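Local coordinates for protein Poly(Beta-D-mannuronate) lyase (Pseudopedobacter saltans, PDB 7O79) that probably cleaves the poly-beta-D-mannuronate stretches of alginate, as a family 6 polysaccharide lyase built on a parallel beta-helix, at residues L25-E30 with K51-G56; V34-N39 with S64-D69; S40-A45 with P71-E76; L78-G83 with E101-V106. All blocks are in the same frame, centred on the assembly; numbering follows the deposited sequence.

How the interactions relate
Followed from the N terminus, residues 25-30, 34-39 and 40-45 come first, and their partners 51-56, 64-69 and 71-76 follow in the same order. Interactions 1, 2 and 3 therefore cross one another without nesting, each closing one coil of the beta-helix, its partners 26 to 30 residues apart in the chain. Interaction 4 (78-83 with 101-106) comes in series after them and closes the next coil. The four join at the interior: Met26 of interaction 1 packs on Ile36 and Leu78, Phe38 of interaction 2 on Leu73 and Val75, and Phe80 of interaction 4 on Leu66. Strand 73-83, shared by interactions 3 and 4, carries the stacking onward, where Val75 O probably accepts from Glu101 N.

Interaction 1 of 4, residues L25-E30 with K51-G56; sequences LMQPGE and KADQAG
Met26 is held through both of its backbone polar atoms by the segment 51-56. Its N donates to Lys51 O at 2.8 Å, in the carbonyl plane and nearly straight at 164°. Its O takes two donors, Asp53 N at 3.0 Å and a water that in turn accepts from Gln54 N, which carries the backbone pairing past the end of strand 48-52. The parallel pairs Leu25 with Lys51 and Met26 with Ala52 are the in-register stacking of successive coils in a right-handed parallel beta-helix, with Met26 and Ala52 turned inward toward Val58. On the outer face Lys51 CG lies between the backbone N and the carbonyl carbon (chi1 66°), and the chain then runs extended alongside Leu25, whose CD2 is 3.7 Å from Lys51 CE. Asp53 crosses Leu25 at about a right angle and brings OD1 to 3.0 Å from Leu25 CB, while the bond that satisfies OD1 comes from Gln4 NE2. Asp53 OD2 sits 3.3 Å from Gln27 NE2, but the angle is too poor for a hydrogen bond and the amide and carboxylate planes stand 70° apart; Gln27 NE2 instead bonds weakly to Gln4 OE1.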
loop_
_atom_site.group_PDB
_atom_site.type_symbol
_atom_site.label_atom_id
_atom_site.label_comp_id
_atom_site.label_asym_id
_atom_site.label_seq_id
_atom_site.Cartn_x
_atom_site.Cartn_y
_atom_site.Cartn_z
ATOM N N LEU A 25 -21.322 -21.625 11.636
ATOM C CA LEU A 25 -20.570 -22.543 10.789
ATOM C C LEU A 25 -21.357 -22.801 9.510
ATOM O O LEU A 25 -22.457 -23.368 9.564
ATOM C CB LEU A 25 -20.306 -23.863 11.518
ATOM C CG LEU A 25 -19.697 -23.898 12.931
ATOM C CD1 LEU A 25 -19.342 -25.327 13.324
ATOM C CD2 LEU A 25 -18.482 -23.012 13.062
ATOM N N MET A 26 -20.793 -22.403 8.364
ATOM C CA MET A 26 -21.472 -22.566 7.084
ATOM C C MET A 26 -21.178 -23.929 6.460
ATOM O O MET A 26 -20.036 -24.401 6.455
ATOM C CB MET A 26 -21.084 -21.461 6.098
ATOM C CG MET A 26 -21.501 -20.054 6.531
ATOM S SD MET A 26 -20.590 -18.715 5.714
ATOM C CE MET A 26 -21.626 -18.427 4.272
ATOM N N GLN A 27 -22.221 -24.555 5.915
ATOM C CA GLN A 27 -22.057 -25.859 5.289
ATOM C C GLN A 27 -21.342 -25.735 3.939
ATOM O O GLN A 27 -21.458 -24.714 3.255
ATOM C CB GLN A 27 -23.417 -26.535 5.106
ATOM C CG GLN A 27 -24.081 -26.927 6.413
ATOM C CD GLN A 27 -23.541 -28.239 6.957
ATOM O OE1 GLN A 27 -23.088 -29.106 6.199
ATOM N NE2 GLN A 27 -23.592 -28.395 8.276
ATOM N N PRO A 28 -20.595 -26.762 3.538
ATOM C CA PRO A 28 -19.838 -26.678 2.283
ATOM C C PRO A 28 -20.755 -26.597 1.077
ATOM O O PRO A 28 -21.891 -27.082 1.089
ATOM C CB PRO A 28 -19.017 -27.977 2.254
ATOM C CG PRO A 28 -19.194 -28.620 3.559
ATOM C CD PRO A 28 -20.384 -28.036 4.243
ATOM N N GLY A 29 -20.241 -25.975 0.023
ATOM C CA GLY A 29 -20.925 -25.870 -1.241
ATOM C C GLY A 29 -20.872 -24.457 -1.759
ATOM O O GLY A 29 -20.109 -23.614 -1.272
ATOM N N GLU A 30 -21.716 -24.188 -2.753
ATOM C CA GLU A 30 -21.782 -22.885 -3.401
ATOM C C GLU A 30 -22.921 -22.056 -2.820
ATOM O O GLU A 30 -24.066 -22.519 -2.745
ATOM C CB GLU A 30 -21.951 -23.048 -4.910
ATOM C CG GLU A 30 -22.346 -21.781 -5.626
ATOM C CD GLU A 30 -22.092 -21.862 -7.116
ATOM O OE1 GLU A 30 -21.606 -22.919 -7.571
ATOM O OE2 GLU A 30 -22.369 -20.866 -7.822
ATOM N N LYS A 51 -17.690 -18.745 10.087
ATOM C CA LYS A 51 -16.645 -19.471 9.372
ATOM C C LYS A 51 -17.230 -20.668 8.636
ATOM O O LYS A 51 -18.361 -21.084 8.887
ATOM C CB LYS A 51 -15.533 -19.928 10.314
ATOM C CG LYS A 51 -15.933 -20.950 11.347
ATOM C CD LYS A 51 -14.710 -21.211 12.181
ATOM C CE LYS A 51 -14.896 -22.222 13.265
ATOM N NZ LYS A 51 -13.588 -22.329 13.991
ATOM N N ALA A 52 -16.418 -21.229 7.731
ATOM C CA ALA A 52 -16.770 -22.460 7.029
ATOM C C ALA A 52 -16.535 -23.679 7.920
ATOM O O ALA A 52 -15.573 -23.717 8.686
ATOM C CB ALA A 52 -15.936 -22.582 5.752
ATOM N N ASP A 53 -17.435 -24.674 7.845
ATOM C CA ASP A 53 -17.142 -25.977 8.458
ATOM C C ASP A 53 -15.782 -26.498 8.040
ATOM O O ASP A 53 -15.028 -27.036 8.860
ATOM C CB ASP A 53 -18.228 -26.997 8.102
ATOM C CG ASP A 53 -19.523 -26.754 8.845
ATOM O OD1 ASP A 53 -19.440 -26.272 9.991
ATOM O OD2 ASP A 53 -20.616 -26.947 8.264
ATOM N N GLN A 54 -15.456 -26.357 6.766
ATOM C CA GLN A 54 -14.162 -26.750 6.239
ATOM C C GLN A 54 -13.637 -25.560 5.454
ATOM O O GLN A 54 -14.274 -25.127 4.487
ATOM C CB GLN A 54 -14.283 -28.001 5.366
ATOM N N ALA A 55 -12.521 -24.996 5.907
ATOM C CA ALA A 55 -11.981 -23.807 5.260
ATOM C C ALA A 55 -11.776 -24.059 3.774
ATOM O O ALA A 55 -11.236 -25.092 3.376
ATOM C CB ALA A 55 -10.658 -23.398 5.913
ATOM N N GLY A 56 -12.219 -23.115 2.951
ATOM C CA GLY A 56 -12.051 -23.234 1.525
ATOM C C GLY A 56 -13.152 -23.989 0.827
ATOM O O GLY A 56 -13.220 -23.948 -0.403
HETATM O O HOH W 1 -17.894 -25.953 5.092
#

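Interaction 2 of 4, residues V34-N39 with S64-D69; sequences VKILFN and SSLSFD
Ile36 and Phe38 pair with Leu66 and Phe68 on the inward face of two parallel strands, 35-38 and 65-68, whose axes lie 4.7 Å apart and only 10° from parallel. This is the in-register stacking of neighbouring coils in a parallel beta-helix, and strand 35-38 is an edge strand of its sheet within this chain. The inner face is tight where Ile36 meets Leu66: Ile36 CG2 lies 3.6 Å from Leu66 CD1, with Leu66 CG anti to its N (chi1 162°) and that methyl brought to the neighbouring strand. The Phe38 and Phe68 rings come only within 4.4 Å, CD2 to CD2, with Val75 packing against both; Phe68 also stacks on Phe93, while helix 8-17 meets Ile36 and Phe38 through Leu11 and Ile15. Between the strands, the bonds Ile36 N to Ser65 O and Ser67 N to Ile36 O zip the backbones together, the latter at 2.9 Å.

The outer face is looser and wetter. Lys35 and Leu37 are exposed there, and Leu37 CD2 reaches Ser67 CB only at 4.1 Å. One water bridges the two strands on this face: it donates to Ile36 O, accepts from Lys35 NZ at 3.1 Å, and is hydrogen-bonded to the hydroxyls of Ser65 and Ser67. Asp69, at the far end, turns OD1 to Asn94 and keeps OD2 near Leu37. At the opposite end the pairing leaves the backbone, as Ser64 OG, which is also bonded to Ser61 O, accepts from Val34 N at 3.0 Å.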
loop_
_atom_site.group_PDB
_atom_site.type_symbol
_atom_site.label_atom_id
_atom_site.label_comp_id
_atom_site.label_asym_id
_atom_site.label_seq_id
_atom_site.Cartn_x
_atom_site.Cartn_y
_atom_site.Cartn_z
ATOM N N VAL A 34 -25.186 -14.037 -2.085
ATOM C CA VAL A 34 -25.414 -13.822 -0.657
ATOM C C VAL A 34 -24.693 -12.553 -0.228
ATOM O O VAL A 34 -23.459 -12.500 -0.223
ATOM C CB VAL A 34 -24.969 -15.020 0.195
ATOM C CG1 VAL A 34 -25.456 -14.825 1.647
ATOM C CG2 VAL A 34 -25.538 -16.315 -0.376
ATOM N N LYS A 35 -25.463 -11.541 0.162
ATOM C CA LYS A 35 -24.910 -10.320 0.745
ATOM C C LYS A 35 -24.907 -10.512 2.254
ATOM O O LYS A 35 -25.952 -10.438 2.908
ATOM C CB LYS A 35 -25.722 -9.100 0.325
ATOM C CG LYS A 35 -25.308 -7.785 0.963
ATOM C CD LYS A 35 -26.338 -6.699 0.629
ATOM C CE LYS A 35 -25.914 -5.304 1.099
ATOM N NZ LYS A 35 -24.435 -5.152 1.330
ATOM N N ILE A 36 -23.736 -10.774 2.814
ATOM C CA ILE A 36 -23.611 -11.062 4.239
ATOM C C ILE A 36 -23.473 -9.741 4.991
ATOM O O ILE A 36 -22.436 -9.075 4.900
ATOM C CB ILE A 36 -22.413 -11.979 4.498
ATOM C CG1 ILE A 36 -22.610 -13.308 3.779
ATOM C CG2 ILE A 36 -22.223 -12.222 5.981
ATOM C CD1 ILE A 36 -21.404 -14.212 3.830
ATOM N N LEU A 37 -24.476 -9.409 5.785
ATOM C CA LEU A 37 -24.423 -8.241 6.645
ATOM C C LEU A 37 -24.200 -8.746 8.072
ATOM O O LEU A 37 -25.120 -9.059 8.773
ATOM C CB LEU A 37 -25.665 -7.371 6.556
ATOM C CG LEU A 37 -26.074 -6.760 5.223
ATOM C CD1 LEU A 37 -27.312 -5.922 5.409
ATOM C CD2 LEU A 37 -24.960 -5.966 4.552
ATOM N N PHE A 38 -22.947 -8.814 8.472
ATOM C CA PHE A 38 -22.553 -9.369 9.756
ATOM C C PHE A 38 -22.587 -8.301 10.831
ATOM O O PHE A 38 -21.691 -7.519 10.973
ATOM C CB PHE A 38 -21.166 -9.973 9.595
ATOM C CG PHE A 38 -20.763 -10.947 10.638
ATOM C CD1 PHE A 38 -21.671 -11.530 11.488
ATOM C CD2 PHE A 38 -19.431 -11.308 10.740
ATOM C CE1 PHE A 38 -21.259 -12.433 12.432
ATOM C CE2 PHE A 38 -19.013 -12.213 11.673
ATOM C CZ PHE A 38 -19.932 -12.788 12.522
ATOM N N ASN A 39 -23.660 -8.334 11.596
ATOM C CA ASN A 39 -23.908 -7.371 12.624
ATOM C C ASN A 39 -24.319 -7.958 13.931
ATOM O O ASN A 39 -24.944 -7.282 14.703
ATOM C CB ASN A 39 -24.951 -6.355 12.200
ATOM C CG ASN A 39 -26.335 -6.952 12.072
ATOM O OD1 ASN A 39 -26.502 -8.141 11.944
ATOM N ND2 ASN A 39 -27.328 -6.100 12.099
ATOM N N SER A 64 -22.139 -11.896 -4.265
ATOM C CA SER A 64 -21.896 -12.121 -2.849
ATOM C C SER A 64 -20.920 -11.080 -2.321
ATOM O O SER A 64 -20.068 -10.577 -3.056
ATOM C CB SER A 64 -21.344 -13.522 -2.622
ATOM O OG SER A 64 -22.355 -14.459 -2.924
ATOM N N SER A 65 -21.057 -10.756 -1.042
ATOM C CA SER A 65 -20.234 -9.740 -0.399
ATOM C C SER A 65 -20.372 -9.935 1.099
ATOM O O SER A 65 -21.272 -10.638 1.567
ATOM C CB SER A 65 -20.651 -8.327 -0.823
ATOM O OG SER A 65 -21.998 -8.096 -0.428
ATOM N N LEU A 66 -19.467 -9.301 1.847
ATOM C CA LEU A 66 -19.417 -9.408 3.300
ATOM C C LEU A 66 -19.120 -8.041 3.887
ATOM O O LEU A 66 -18.191 -7.366 3.434
ATOM C CB LEU A 66 -18.338 -10.406 3.726
ATOM C CG LEU A 66 -17.826 -10.376 5.168
ATOM C CD1 LEU A 66 -18.876 -10.910 6.131
ATOM C CD2 LEU A 66 -16.545 -11.202 5.276
ATOM N N SER A 67 -19.906 -7.653 4.893
ATOM C CA SER A 67 -19.768 -6.392 5.609
ATOM C C SER A 67 -19.693 -6.677 7.101
ATOM O O SER A 67 -20.601 -7.303 7.659
ATOM C CB SER A 67 -20.947 -5.454 5.317
ATOM O OG SER A 67 -20.967 -5.104 3.948
ATOM N N PHE A 68 -18.621 -6.213 7.745
ATOM C CA PHE A 68 -18.499 -6.256 9.201
ATOM C C PHE A 68 -19.178 -5.002 9.740
ATOM O O PHE A 68 -18.645 -3.903 9.590
ATOM C CB PHE A 68 -17.034 -6.265 9.636
ATOM C CG PHE A 68 -16.257 -7.505 9.251
ATOM C CD1 PHE A 68 -15.631 -7.589 8.025
ATOM C CD2 PHE A 68 -16.115 -8.557 10.138
ATOM C CE1 PHE A 68 -14.884 -8.716 7.671
ATOM C CE2 PHE A 68 -15.368 -9.679 9.797
ATOM C CZ PHE A 68 -14.757 -9.759 8.559
ATOM N N ASP A 69 -20.350 -5.143 10.363
ATOM C CA ASP A 69 -21.128 -3.971 10.767
ATOM C C ASP A 69 -21.378 -3.903 12.266
ATOM O O ASP A 69 -22.314 -3.217 12.692
ATOM C CB ASP A 69 -22.468 -3.909 10.026
ATOM C CG ASP A 69 -22.304 -3.904 8.508
ATOM O OD1 ASP A 69 -21.277 -3.404 8.002
ATOM O OD2 ASP A 69 -23.210 -4.404 7.819
HETATM O O HOH W 2 -22.325 -7.154 2.480
#

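Interaction 3 of 4, residues S40-A45 with P71-E76; sequences SKASKA and PYLVVE
Ser40 opens the contact by resting CB 4.2 Å from Leu73 CD2, while its hydroxyl is bonded to Ile15 O. Its N is buried here without a hydrogen-bonding partner in the model. Ser40 O takes a bond from a water that also donates to Pro71 O and accepts from Ala42 N at 2.8 Å, joining two segments that share no direct hydrogen bond. Ala42 points its methyl into the other segment, with CB 3.4 Å from Tyr72 O and 3.8 Å from Leu73 CD2. Ser43 gives its carbonyl, Ser43 O lying 3.4 Å from Tyr72 CB, whereas its hydroxyl bonds to Lys46 N. Lys44 then lays its backbone over the Tyr72 ring: its CA is 3.5 Å from the centroid and 4° off the normal, a CH-pi contact over the face, with Pro71 CB on the opposite face. Lys44 CG lies anti to the backbone N (chi1 175°) and the chain bends at chi3, which brings CE to 3.7 Å from Tyr72 OH. With an alanine at Tyr72 the ring under Lys44 is gone, and that end of the loop would probably be freer to shift. Stacked turns, one loop resting on the turn of the following coil, belong to the parallel beta-helix.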
loop_
_atom_site.group_PDB
_atom_site.type_symbol
_atom_site.label_atom_id
_atom_site.label_comp_id
_atom_site.label_asym_id
_atom_site.label_seq_id
_atom_site.Cartn_x
_atom_site.Cartn_y
_atom_site.Cartn_z
ATOM N N SER A 40 -23.787 -9.135 14.280
ATOM C CA SER A 40 -24.074 -9.816 15.537
ATOM C C SER A 40 -23.556 -8.997 16.714
ATOM O O SER A 40 -22.664 -8.153 16.576
ATOM C CB SER A 40 -23.454 -11.222 15.564
ATOM O OG SER A 40 -23.880 -12.028 14.472
ATOM N N LYS A 41 -24.138 -9.258 17.888
ATOM C CA LYS A 41 -23.844 -8.516 19.111
ATOM C C LYS A 41 -22.838 -9.336 19.910
ATOM O O LYS A 41 -23.208 -10.263 20.635
ATOM C CB LYS A 41 -25.118 -8.241 19.903
ATOM N N ALA A 42 -21.562 -9.010 19.745
ATOM C CA ALA A 42 -20.457 -9.706 20.384
ATOM C C ALA A 42 -19.902 -8.846 21.511
ATOM O O ALA A 42 -20.401 -7.754 21.809
ATOM C CB ALA A 42 -19.365 -10.041 19.356
ATOM N N SER A 43 -18.850 -9.340 22.146
ATOM C CA SER A 43 -18.171 -8.579 23.182
ATOM C C SER A 43 -16.666 -8.614 22.938
ATOM O O SER A 43 -16.135 -9.477 22.226
ATOM C CB SER A 43 -18.496 -9.123 24.580
ATOM O OG SER A 43 -17.820 -10.351 24.784
ATOM N N LYS A 44 -15.977 -7.648 23.543
ATOM C CA LYS A 44 -14.532 -7.579 23.373
ATOM C C LYS A 44 -13.873 -8.881 23.811
ATOM O O LYS A 44 -12.987 -9.394 23.126
ATOM C CB LYS A 44 -13.991 -6.394 24.161
ATOM C CG LYS A 44 -12.490 -6.247 24.174
ATOM C CD LYS A 44 -12.119 -5.220 25.232
ATOM C CE LYS A 44 -12.574 -3.830 24.814
ATOM N NZ LYS A 44 -12.293 -2.864 25.920
ATOM N N ALA A 45 -14.328 -9.450 24.936
ATOM C CA ALA A 45 -13.751 -10.673 25.461
ATOM C C ALA A 45 -14.332 -11.931 24.825
ATOM O O ALA A 45 -13.690 -12.986 24.893
ATOM C CB ALA A 45 -13.924 -10.735 26.988
ATOM N N PRO A 71 -18.796 -4.530 16.213
ATOM C CA PRO A 71 -17.418 -4.802 16.644
ATOM C C PRO A 71 -17.219 -6.234 17.119
ATOM O O PRO A 71 -18.164 -6.954 17.451
ATOM C CB PRO A 71 -17.198 -3.811 17.793
ATOM C CG PRO A 71 -18.567 -3.592 18.358
ATOM C CD PRO A 71 -19.499 -3.635 17.153
ATOM N N TYR A 72 -15.939 -6.630 17.130
ATOM C CA TYR A 72 -15.477 -7.921 17.670
ATOM C C TYR A 72 -16.060 -9.113 16.922
ATOM O O TYR A 72 -16.450 -10.115 17.530
ATOM C CB TYR A 72 -15.753 -8.042 19.171
ATOM C CG TYR A 72 -15.551 -6.757 19.926
ATOM C CD1 TYR A 72 -14.292 -6.154 19.972
ATOM C CD2 TYR A 72 -16.598 -6.151 20.598
ATOM C CE1 TYR A 72 -14.091 -4.971 20.662
ATOM C CE2 TYR A 72 -16.410 -4.968 21.298
ATOM C CZ TYR A 72 -15.149 -4.388 21.327
ATOM O OH TYR A 72 -14.960 -3.218 22.018
ATOM N N LEU A 73 -16.061 -9.033 15.591
ATOM C CA LEU A 73 -16.545 -10.103 14.736
ATOM C C LEU A 73 -15.402 -10.674 13.908
ATOM O O LEU A 73 -14.568 -9.931 13.385
ATOM C CB LEU A 73 -17.660 -9.610 13.811
ATOM C CG LEU A 73 -18.889 -9.025 14.509
ATOM C CD1 LEU A 73 -19.945 -8.637 13.490
ATOM C CD2 LEU A 73 -19.435 -10.046 15.507
ATOM N N VAL A 74 -15.381 -11.996 13.785
ATOM C CA VAL A 74 -14.331 -12.716 13.086
ATOM C C VAL A 74 -14.970 -13.513 11.961
ATOM O O VAL A 74 -16.010 -14.154 12.155
ATOM C CB VAL A 74 -13.562 -13.654 14.041
ATOM C CG1 VAL A 74 -12.465 -14.419 13.294
ATOM C CG2 VAL A 74 -13.002 -12.871 15.235
ATOM N N VAL A 75 -14.338 -13.488 10.788
ATOM C CA VAL A 75 -14.767 -14.274 9.643
ATOM C C VAL A 75 -13.574 -15.097 9.187
ATOM O O VAL A 75 -12.479 -14.552 9.020
ATOM C CB VAL A 75 -15.299 -13.391 8.498
ATOM C CG1 VAL A 75 -15.440 -14.205 7.220
ATOM C CG2 VAL A 75 -16.637 -12.752 8.891
ATOM N N GLU A 76 -13.775 -16.408 9.015
ATOM C CA GLU A 76 -12.680 -17.310 8.685
ATOM C C GLU A 76 -13.064 -18.265 7.568
ATOM O O GLU A 76 -14.190 -18.765 7.531
ATOM C CB GLU A 76 -12.260 -18.140 9.894
ATOM C CG GLU A 76 -12.089 -17.344 11.149
ATOM C CD GLU A 76 -11.196 -18.037 12.139
ATOM O OE1 GLU A 76 -10.064 -17.561 12.358
ATOM O OE2 GLU A 76 -11.634 -19.068 12.697
HETATM O O HOH W 3 -20.778 -6.896 18.008
#

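Interaction 4 of 4, residues L78-G83 with E101-V106; sequences LLFKDG and ENTAIV
Leu78 and Thr103 stand at the start of a parallel pairing held by three backbone bonds. Ala104 N donates to Leu78 O, Phe80 N to Ala104 O at 2.9 Å, and Val106 N to Phe80 O, the last approaching nearly along the C=O axis at 179°. CA-H contacts add to the same carbonyls, with Thr103 CA 3.2 Å from Leu78 O. At the far end a water links Val106 O to Asp82 N, spanning the corner where the chain turns away.

Of side-chain bonds, Thr103 supplies two. Its OG1 accepts a weak bond from Leu78 N at 3.4 Å and donates to Glu101 O, standing well above that carbonyl's plane rather than on a lone pair. The hydroxyl lies anti to the carbonyl carbon (chi1 -64°), which leaves CG2 to face Leu78 O and the edge of the Phe80 ring. A valine at Thr103 would probably leave Leu78 N without this weak acceptor and Glu101 O without this donor.

Apolar contacts divide between the two faces of the pair. Inside, Phe80 CB meets Ile105 CG1 at 4.1 Å, and both side chains pack against Val90 and Ile91. On the other face the Leu79 and Val106 side chains cross obliquely, Leu79 CD1 lying 3.7 Å from Val106 CG2 and also by Ala104 CB, with Trp454 touching Leu79 and Ala104. Apart from these, the Lys81 chain runs alongside Val106, pointing the same way, and brings NZ within 3.6 Å of Val106 CG1. Such in-register parallel strands, with Phe80 paired to Ile105 and Leu79 to Ala104, are the stacked rungs of a right-handed parallel beta-helix.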
loop_
_atom_site.group_PDB
_atom_site.type_symbol
_atom_site.label_atom_id
_atom_site.label_comp_id
_atom_site.label_asym_id
_atom_site.label_seq_id
_atom_site.Cartn_x
_atom_site.Cartn_y
_atom_site.Cartn_z
ATOM N N LEU A 78 -13.484 -18.388 4.155
ATOM C CA LEU A 78 -14.372 -18.239 3.006
ATOM C C LEU A 78 -13.601 -18.171 1.682
ATOM O O LEU A 78 -12.397 -17.935 1.642
ATOM C CB LEU A 78 -15.251 -16.995 3.153
ATOM C CG LEU A 78 -16.086 -16.920 4.431
ATOM C CD1 LEU A 78 -17.084 -15.763 4.360
ATOM C CD2 LEU A 78 -16.794 -18.260 4.658
ATOM N N LEU A 79 -14.321 -18.412 0.589
ATOM C CA LEU A 79 -13.800 -18.228 -0.760
ATOM C C LEU A 79 -14.837 -17.462 -1.569
ATOM O O LEU A 79 -16.013 -17.848 -1.606
ATOM C CB LEU A 79 -13.471 -19.571 -1.435
ATOM C CG LEU A 79 -13.238 -19.584 -2.963
ATOM C CD1 LEU A 79 -11.962 -18.852 -3.393
ATOM C CD2 LEU A 79 -13.197 -21.014 -3.483
ATOM N N PHE A 80 -14.410 -16.355 -2.173
ATOM C CA PHE A 80 -15.230 -15.584 -3.100
ATOM C C PHE A 80 -14.738 -15.876 -4.512
ATOM O O PHE A 80 -13.584 -15.578 -4.848
ATOM C CB PHE A 80 -15.159 -14.088 -2.804
ATOM C CG PHE A 80 -15.852 -13.692 -1.538
ATOM C CD1 PHE A 80 -15.229 -13.865 -0.312
ATOM C CD2 PHE A 80 -17.127 -13.165 -1.565
ATOM C CE1 PHE A 80 -15.858 -13.505 0.865
ATOM C CE2 PHE A 80 -17.768 -12.801 -0.382
ATOM C CZ PHE A 80 -17.123 -12.974 0.832
ATOM N N LYS A 81 -15.605 -16.469 -5.327
ATOM C CA LYS A 81 -15.192 -16.994 -6.621
ATOM C C LYS A 81 -16.443 -17.236 -7.450
ATOM O O LYS A 81 -17.531 -17.438 -6.902
ATOM C CB LYS A 81 -14.367 -18.279 -6.443
ATOM C CG LYS A 81 -13.826 -18.934 -7.722
ATOM C CD LYS A 81 -12.953 -20.124 -7.345
ATOM C CE LYS A 81 -12.507 -20.951 -8.544
ATOM N NZ LYS A 81 -11.594 -20.241 -9.471
ATOM N N ASP A 82 -16.291 -17.162 -8.772
ATOM C CA ASP A 82 -17.422 -17.310 -9.693
ATOM C C ASP A 82 -18.497 -16.265 -9.422
ATOM O O ASP A 82 -19.695 -16.562 -9.406
ATOM C CB ASP A 82 -18.005 -18.721 -9.633
ATOM C CG ASP A 82 -16.986 -19.784 -9.998
ATOM O OD1 ASP A 82 -15.950 -19.419 -10.594
ATOM O OD2 ASP A 82 -17.217 -20.982 -9.704
ATOM N N GLY A 83 -18.071 -15.025 -9.212
ATOM C CA GLY A 83 -19.008 -13.978 -8.861
ATOM C C GLY A 83 -18.402 -12.634 -9.173
ATOM O O GLY A 83 -17.249 -12.534 -9.593
ATOM N N GLU A 101 -9.754 -13.753 8.327
ATOM C CA GLU A 101 -8.580 -14.579 8.110
ATOM C C GLU A 101 -8.951 -15.840 7.357
ATOM O O GLU A 101 -10.114 -16.242 7.308
ATOM C CB GLU A 101 -7.837 -14.877 9.423
ATOM C CG GLU A 101 -8.630 -15.401 10.574
ATOM C CD GLU A 101 -7.731 -15.590 11.808
ATOM O OE1 GLU A 101 -8.252 -15.865 12.897
ATOM O OE2 GLU A 101 -6.486 -15.493 11.678
ATOM N N ASN A 102 -7.929 -16.411 6.706
ATOM C CA ASN A 102 -8.023 -17.663 5.961
ATOM C C ASN A 102 -9.066 -17.584 4.848
ATOM O O ASN A 102 -9.739 -18.563 4.547
ATOM C CB ASN A 102 -8.306 -18.848 6.893
ATOM C CG ASN A 102 -7.595 -20.124 6.443
ATOM O OD1 ASN A 102 -6.611 -20.067 5.704
ATOM N ND2 ASN A 102 -8.085 -21.278 6.895
ATOM N N THR A 103 -9.172 -16.425 4.203
ATOM C CA THR A 103 -10.151 -16.178 3.152
ATOM C C THR A 103 -9.445 -15.831 1.846
ATOM O O THR A 103 -8.394 -15.193 1.853
ATOM C CB THR A 103 -11.102 -15.046 3.584
ATOM O OG1 THR A 103 -11.836 -15.481 4.731
ATOM C CG2 THR A 103 -12.070 -14.616 2.455
ATOM N N ALA A 104 -9.994 -16.293 0.726
ATOM C CA ALA A 104 -9.437 -15.978 -0.579
ATOM C C ALA A 104 -10.503 -15.353 -1.468
ATOM O O ALA A 104 -11.697 -15.615 -1.312
ATOM C CB ALA A 104 -8.853 -17.216 -1.271
ATOM N N ILE A 105 -10.053 -14.491 -2.376
ATOM C CA ILE A 105 -10.880 -13.926 -3.431
ATOM C C ILE A 105 -10.171 -14.257 -4.731
ATOM O O ILE A 105 -8.997 -13.905 -4.901
ATOM C CB ILE A 105 -11.055 -12.409 -3.284
ATOM C CG1 ILE A 105 -11.707 -12.051 -1.954
ATOM C CG2 ILE A 105 -11.929 -11.887 -4.409
ATOM C CD1 ILE A 105 -11.889 -10.549 -1.776
ATOM N N VAL A 106 -10.861 -14.944 -5.639
ATOM C CA VAL A 106 -10.221 -15.512 -6.827
ATOM C C VAL A 106 -10.989 -15.059 -8.061
ATOM O O VAL A 106 -12.184 -15.345 -8.187
ATOM C CB VAL A 106 -10.151 -17.047 -6.751
ATOM C CG1 VAL A 106 -9.615 -17.644 -8.056
ATOM C CG2 VAL A 106 -9.301 -17.492 -5.565
HETATM O O HOH W 4 -14.021 -16.356 -10.283
#